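Local coordinates for protein annexin B22 (Schistosoma mansoni, PDB 4MDU) that binds acidic phospholipid membranes in a calcium-dependent manner, aggregates liposomes when calcium is present and takes part in worm reproduction and host-parasite interaction, at residues B[125-128]-B[129-132]; B[262-265]-B[266-269]; B[271-274]-B[275-279]. One frame throughout, in Å; residues are numbered along the deposited sequence.

Contact 1 of 3, residues B[125-128]-B[129-132]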
loop_
_atom_site.group_PDB
_atom_site.type_symbol
_atom_site.label_atom_id
_atom_site.label_comp_id
_atom_site.label_asym_id
_atom_site.label_seq_id
_atom_site.Cartn_x
_atom_site.Cartn_y
_atom_site.Cartn_z
ATOM N N GLY B 125 2.600 6.904 -11.650
ATOM C CA GLY B 125 1.829 6.442 -10.516
ATOM C C GLY B 125 1.787 7.558 -9.489
ATOM O O GLY B 125 2.201 8.689 -9.764
ATOM N N THR B 126 1.299 7.229 -8.302
ATOM C CA THR B 126 1.075 8.196 -7.247
ATOM C C THR B 126 1.652 7.670 -5.960
ATOM O O THR B 126 1.323 6.565 -5.544
ATOM C CB THR B 126 -0.424 8.408 -7.024
ATOM O OG1 THR B 126 -0.989 8.958 -8.218
ATOM C CG2 THR B 126 -0.634 9.370 -5.899
ATOM N N ASN B 127 2.529 8.439 -5.332
ATOM C CA ASN B 127 3.078 7.989 -4.066
ATOM C C ASN B 127 2.123 8.326 -2.932
ATOM O O ASN B 127 2.340 9.273 -2.194
ATOM C CB ASN B 127 4.435 8.604 -3.806
ATOM C CG ASN B 127 5.222 7.810 -2.820
ATOM O OD1 ASN B 127 4.659 7.027 -2.060
ATOM N ND2 ASN B 127 6.536 7.993 -2.822
ATOM N N ASP B 128 1.069 7.529 -2.804
ATOM C CA ASP B 128 -0.017 7.826 -1.892
ATOM C C ASP B 128 0.423 7.753 -0.455
ATOM O O ASP B 128 -0.073 8.497 0.403
ATOM C CB ASP B 128 -1.180 6.890 -2.149
ATOM C CG ASP B 128 -2.014 7.349 -3.323
ATOM O OD1 ASP B 128 -2.604 8.448 -3.219
ATOM O OD2 ASP B 128 -2.057 6.641 -4.349
ATOM N N ARG B 129 1.378 6.867 -0.215
ATOM C CA ARG B 129 1.968 6.697 1.097
ATOM C C ARG B 129 2.497 8.035 1.593
ATOM O O ARG B 129 2.355 8.382 2.781
ATOM C CB ARG B 129 3.106 5.682 1.015
ATOM C CG ARG B 129 3.786 5.411 2.332
ATOM C CD ARG B 129 4.848 4.314 2.213
ATOM N NE ARG B 129 5.700 4.276 3.403
ATOM C CZ ARG B 129 6.432 3.232 3.784
ATOM N NH1 ARG B 129 6.425 2.106 3.080
ATOM N NH2 ARG B 129 7.173 3.315 4.879
ATOM N N VAL B 130 3.112 8.777 0.675
ATOM C CA VAL B 130 3.633 10.104 0.966
ATOM C C VAL B 130 2.484 11.122 1.147
ATOM O O VAL B 130 2.549 11.999 2.008
ATOM C CB VAL B 130 4.647 10.552 -0.122
ATOM C CG1 VAL B 130 4.998 12.031 0.020
ATOM C CG2 VAL B 130 5.919 9.703 -0.040
ATOM N N LEU B 131 1.419 10.996 0.361
ATOM C CA LEU B 131 0.279 11.915 0.530
ATOM C C LEU B 131 -0.364 11.700 1.902
ATOM O O LEU B 131 -0.590 12.648 2.652
ATOM C CB LEU B 131 -0.771 11.727 -0.571
ATOM C CG LEU B 131 -0.316 11.824 -2.013
ATOM C CD1 LEU B 131 -1.541 11.905 -2.986
ATOM C CD2 LEU B 131 0.609 13.004 -2.158
ATOM N N ILE B 132 -0.613 10.435 2.245
ATOM C CA ILE B 132 -1.140 10.110 3.566
ATOM C C ILE B 132 -0.244 10.620 4.690
ATOM O O ILE B 132 -0.707 11.275 5.628
ATOM C CB ILE B 132 -1.326 8.607 3.740
ATOM C CG1 ILE B 132 -2.334 8.084 2.724
ATOM C CG2 ILE B 132 -1.780 8.303 5.150
ATOM C CD1 ILE B 132 -2.666 6.624 2.880
#
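Asn127 holds the N-cap position of the helix that follows, yet its amide lies against a methyl group: ND2 is 3.3 Å from CG2 of Val130, and CG of the amide is 3.4 Å from the same methyl. With CG anti to the backbone N (chi1 -159°), the amide swings forward over the first turn, while Asn127 itself is the centre of an inverse gamma turn. Its backbone is also hydrogen-bonded to Ala120. Asn127 O accepts from Leu131 N at 3.2 Å and takes a weaker, bent bond from Val130 N. One residue on, Ile132 N reaches Asp128 O at 2.7 Å in an almost straight bond (177°), the next i to i+4 bond of helix 128-136. Leu131 turns its CD1 back toward the loop, 3.6 Å from Asp128 OD1 and 4.0 Å from Thr126 CG2, whose side chain it meets at about a right angle. The same OD1 is hydrogen-bonded to Tyr178 OH. Gly125 and Asp128 belong to two different calcium sites, vacant in this calcium-free structure, consistent with a part for this helix entry of annexin repeat 2 in calcium-dependent membrane binding. Val130 and Leu131 pack on helix 109-122, Leu131 also on helix 177-187, and Ile132 on helix 274-288; Gly125 joins a parallel strand pairing with the second subunit.

Contact 2 of 3, residues B[262-265]-B[266-269]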
loop_
_atom_site.group_PDB
_atom_site.type_symbol
_atom_site.label_atom_id
_atom_site.label_comp_id
_atom_site.label_asym_id
_atom_site.label_seq_id
_atom_site.Cartn_x
_atom_site.Cartn_y
_atom_site.Cartn_z
ATOM N N LYS B 262 -16.122 -2.409 21.089
ATOM C CA LYS B 262 -15.166 -2.642 20.014
ATOM C C LYS B 262 -14.442 -1.310 19.793
ATOM O O LYS B 262 -15.087 -0.258 19.773
ATOM C CB LYS B 262 -15.915 -3.107 18.755
ATOM C CG LYS B 262 -15.062 -3.305 17.501
ATOM C CD LYS B 262 -15.821 -4.126 16.452
ATOM C CE LYS B 262 -15.049 -4.223 15.135
ATOM N NZ LYS B 262 -15.502 -5.364 14.275
ATOM N N THR B 263 -13.114 -1.319 19.683
ATOM C CA THR B 263 -12.416 -0.043 19.507
ATOM C C THR B 263 -12.868 0.631 18.221
ATOM O O THR B 263 -13.342 -0.030 17.293
ATOM C CB THR B 263 -10.871 -0.159 19.519
ATOM O OG1 THR B 263 -10.419 -0.873 18.357
ATOM C CG2 THR B 263 -10.397 -0.872 20.769
ATOM N N LEU B 264 -12.741 1.951 18.177
ATOM C CA LEU B 264 -13.061 2.692 16.968
ATOM C C LEU B 264 -12.064 2.299 15.880
ATOM O O LEU B 264 -12.420 2.176 14.708
ATOM C CB LEU B 264 -13.019 4.195 17.230
ATOM C CG LEU B 264 -13.179 5.068 15.984
ATOM C CD1 LEU B 264 -14.429 4.682 15.192
ATOM C CD2 LEU B 264 -13.206 6.538 16.392
ATOM N N LEU B 265 -10.816 2.080 16.284
ATOM C CA LEU B 265 -9.790 1.593 15.355
ATOM C C LEU B 265 -10.212 0.264 14.733
ATOM O O LEU B 265 -10.196 0.109 13.508
ATOM C CB LEU B 265 -8.432 1.434 16.059
ATOM C CG LEU B 265 -7.275 1.004 15.143
ATOM C CD1 LEU B 265 -7.003 2.061 14.067
ATOM C CD2 LEU B 265 -6.002 0.699 15.930
ATOM N N GLU B 266 -10.592 -0.695 15.579
ATOM C CA GLU B 266 -11.005 -2.005 15.099
ATOM C C GLU B 266 -12.120 -1.844 14.102
ATOM O O GLU B 266 -12.145 -2.495 13.062
ATOM C CB GLU B 266 -11.502 -2.875 16.255
ATOM C CG GLU B 266 -10.400 -3.559 17.032
ATOM C CD GLU B 266 -10.912 -4.237 18.296
ATOM O OE1 GLU B 266 -12.039 -3.920 18.742
ATOM O OE2 GLU B 266 -10.179 -5.088 18.843
ATOM N N HIS B 267 -13.062 -0.981 14.449
ATOM C CA HIS B 267 -14.221 -0.737 13.613
ATOM C C HIS B 267 -13.757 -0.291 12.239
ATOM O O HIS B 267 -14.113 -0.888 11.220
ATOM C CB HIS B 267 -15.121 0.321 14.259
ATOM C CG HIS B 267 -16.365 0.611 13.483
ATOM N ND1 HIS B 267 -17.258 -0.371 13.118
ATOM C CD2 HIS B 267 -16.865 1.773 13.002
ATOM C CE1 HIS B 267 -18.259 0.172 12.450
ATOM N NE2 HIS B 267 -18.046 1.474 12.368
ATOM N N ILE B 268 -12.949 0.760 12.217
ATOM C CA ILE B 268 -12.440 1.286 10.954
ATOM C C ILE B 268 -11.703 0.205 10.178
ATOM O O ILE B 268 -11.901 0.041 8.978
ATOM C CB ILE B 268 -11.535 2.503 11.185
ATOM C CG1 ILE B 268 -12.417 3.724 11.511
ATOM C CG2 ILE B 268 -10.632 2.734 9.974
ATOM C CD1 ILE B 268 -11.670 4.979 11.828
ATOM N N GLU B 269 -10.876 -0.556 10.881
ATOM C CA GLU B 269 -10.048 -1.567 10.235
ATOM C C GLU B 269 -10.848 -2.703 9.600
ATOM O O GLU B 269 -10.408 -3.313 8.625
ATOM C CB GLU B 269 -9.008 -2.101 11.215
ATOM C CG GLU B 269 -7.894 -1.105 11.469
ATOM C CD GLU B 269 -6.884 -1.596 12.478
ATOM O OE1 GLU B 269 -7.277 -2.334 13.412
ATOM O OE2 GLU B 269 -5.695 -1.234 12.339
#
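Thr263 and Glu266 form a capping box at the start of helix 264-271 in annexin repeat 3, their side chains crossing at about a right angle. Thr263 OG1, set between its own backbone N and carbonyl carbon (chi1 68°), accepts from Glu266 N at 2.8 Å. The glutamate answers in the other direction: CG lies beside its backbone N (chi1 -82°) and the extended chain runs back past the threonine hydroxyl, so that OE1 takes the N-H of Thr263 at 3.0 Å, from above the carboxylate plane. Two backbone N-H groups near the helix start are thereby satisfied by side chains. Lys262 slants across the glutamate and touches it with its aliphatic part, CG being 3.3 Å from Glu266 OE1; its ammonium goes elsewhere, to a weak bond with Ser270 OG. One turn apart on the same helix, Leu265 and Glu269 meet at a slant, the carboxylate carbon CD of Glu269 resting 3.7 Å from Leu265 CG. The buried side is largely apolar. Leu264 sends CD1 to the edge of the His267 ring, near its plane, and to 4.3 Å from Ile268 CG1. Leu264 and Ile268 pack on helices 236-243 and 274-288, Leu264 also on helix 246-260, whose Tyr256 ring meets that of His267. A polar tie fixes the imidazole within this packing: His267 NE2 is hydrogen-bonded to the backbone oxygen of Leu222.

Contact 3 of 3, residues B[271-274]-B[275-279]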
loop_
_atom_site.group_PDB
_atom_site.type_symbol
_atom_site.label_atom_id
_atom_site.label_comp_id
_atom_site.label_asym_id
_atom_site.label_seq_id
_atom_site.Cartn_x
_atom_site.Cartn_y
_atom_site.Cartn_z
ATOM N N GLU B 271 -14.130 -2.276 8.496
ATOM C CA GLU B 271 -15.181 -1.773 7.615
ATOM C C GLU B 271 -14.651 -1.153 6.339
ATOM O O GLU B 271 -15.394 -0.984 5.373
ATOM C CB GLU B 271 -16.052 -0.747 8.338
ATOM C CG GLU B 271 -16.862 -1.331 9.467
ATOM C CD GLU B 271 -17.700 -2.500 9.012
ATOM O OE1 GLU B 271 -17.345 -3.643 9.360
ATOM O OE2 GLU B 271 -18.706 -2.273 8.301
ATOM N N THR B 272 -13.372 -0.803 6.340
ATOM C CA THR B 272 -12.792 -0.097 5.207
ATOM C C THR B 272 -11.597 -0.860 4.679
ATOM O O THR B 272 -11.058 -1.727 5.365
ATOM C CB THR B 272 -12.334 1.308 5.607
ATOM O OG1 THR B 272 -11.270 1.210 6.565
ATOM C CG2 THR B 272 -13.493 2.083 6.214
ATOM N N SER B 273 -11.180 -0.530 3.463
ATOM C CA SER B 273 -10.088 -1.243 2.817
ATOM C C SER B 273 -9.207 -0.288 2.063
ATOM O O SER B 273 -9.574 0.875 1.861
ATOM C CB SER B 273 -10.648 -2.258 1.826
ATOM O OG SER B 273 -11.611 -3.059 2.465
ATOM N N GLY B 274 -8.051 -0.794 1.624
ATOM C CA GLY B 274 -7.166 -0.062 0.732
ATOM C C GLY B 274 -6.579 1.183 1.367
ATOM O O GLY B 274 -6.451 1.270 2.583
ATOM N N ASP B 275 -6.208 2.148 0.534
ATOM C CA ASP B 275 -5.618 3.381 1.022
ATOM C C ASP B 275 -6.592 4.172 1.869
ATOM O O ASP B 275 -6.184 4.966 2.728
ATOM C CB ASP B 275 -5.110 4.218 -0.144
ATOM C CG ASP B 275 -3.745 3.760 -0.615
ATOM O OD1 ASP B 275 -2.999 3.198 0.218
ATOM O OD2 ASP B 275 -3.420 3.946 -1.805
ATOM N N TYR B 276 -7.883 3.949 1.627
ATOM C CA TYR B 276 -8.914 4.586 2.428
ATOM C C TYR B 276 -8.773 4.167 3.889
ATOM O O TYR B 276 -8.765 5.010 4.795
ATOM C CB TYR B 276 -10.312 4.282 1.879
ATOM C CG TYR B 276 -11.420 4.980 2.638
ATOM C CD1 TYR B 276 -11.477 6.367 2.698
ATOM C CD2 TYR B 276 -12.414 4.251 3.278
ATOM C CE1 TYR B 276 -12.478 7.005 3.379
ATOM C CE2 TYR B 276 -13.425 4.881 3.966
ATOM C CZ TYR B 276 -13.451 6.256 4.013
ATOM O OH TYR B 276 -14.449 6.887 4.698
ATOM N N ARG B 277 -8.617 2.867 4.125
ATOM C CA ARG B 277 -8.368 2.395 5.491
ATOM C C ARG B 277 -7.089 2.995 6.062
ATOM O O ARG B 277 -7.062 3.466 7.202
ATOM C CB ARG B 277 -8.328 0.864 5.537
ATOM C CG ARG B 277 -7.634 0.293 6.764
ATOM C CD ARG B 277 -7.845 -1.205 6.864
ATOM N NE ARG B 277 -7.689 -1.847 5.565
ATOM C CZ ARG B 277 -7.988 -3.120 5.317
ATOM N NH1 ARG B 277 -8.462 -3.899 6.289
ATOM N NH2 ARG B 277 -7.818 -3.616 4.096
ATOM N N LYS B 278 -6.025 2.984 5.260
ATOM C CA LYS B 278 -4.725 3.446 5.734
ATOM C C LYS B 278 -4.774 4.936 6.081
ATOM O O LYS B 278 -4.180 5.371 7.067
ATOM C CB LYS B 278 -3.618 3.177 4.693
ATOM C CG LYS B 278 -3.467 1.722 4.260
ATOM C CD LYS B 278 -2.247 1.545 3.346
ATOM C CE LYS B 278 -2.334 0.280 2.485
ATOM N NZ LYS B 278 -2.732 0.566 1.063
ATOM N N LEU B 279 -5.453 5.723 5.257
ATOM C CA LEU B 279 -5.622 7.142 5.554
ATOM C C LEU B 279 -6.410 7.325 6.871
ATOM O O LEU B 279 -5.956 8.008 7.791
ATOM C CB LEU B 279 -6.303 7.862 4.380
ATOM C CG LEU B 279 -6.688 9.330 4.624
ATOM C CD1 LEU B 279 -5.465 10.123 5.015
ATOM C CD2 LEU B 279 -7.368 9.977 3.409
HETATM O O HOH W 1 -8.931 2.748 -0.945
#
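Arg277 lays one face of its guanidinium over the backbone of the loop before its helix: Thr272 O sits 3.2 Å above the plane, offset toward the rim, and Ser273 CA lies over the same face, 3.5 Å from NH2. The chain reaches there by leaving the backbone anti to N and bending at chi3 (43°), while NH1 makes a weak hydrogen bond to Glu269 O. Farther down, CB of Arg277 presses on Thr272 OG1 at 3.1 Å, a hydroxyl hydrogen-bonded to Ile268 O. The other branch of the threonine, CG2, packs 3.6 Å from Tyr276 CE2, the two side chains crossing at about a right angle; the far end of the ring is tied by its OH to Thr238. Main-chain bonds start the helix. Arg277 N bonds to Ser273 O at 3.2 Å and Lys278 N to Gly274 O. A water accepts from Tyr276 N and gives a weak bond to Ser273 O. Within the first turn, Lys278 NZ forms a 2.8 Å salt bridge with Asp275 OD1, which may temper the charge of an aspartate close to Asp128. Asp275 and Asp128 both belong to one calcium site, empty in this calcium-free structure, an arrangement consistent with the sharing of such sites between paired annexin repeats.

The contacts come in series along the chain: contact 1 in annexin repeat 2, contacts 2 and 3 both in repeat 3. Each lies at the start of a helix, 128-136, 264-271 and 274-288 in turn. Contacts 2 and 3 are neighbours, their centres about 12 Å apart, and touch by a weak hydrogen bond between consecutive helices. Contacts 1 and 3 have centres about 14 Å apart and pack helix 128-136 against helix 274-288, bringing repeats 2 and 3 together. Both also touch the second subunit, whereas contact 2, about 24 Å from contact 1 between centres, does not.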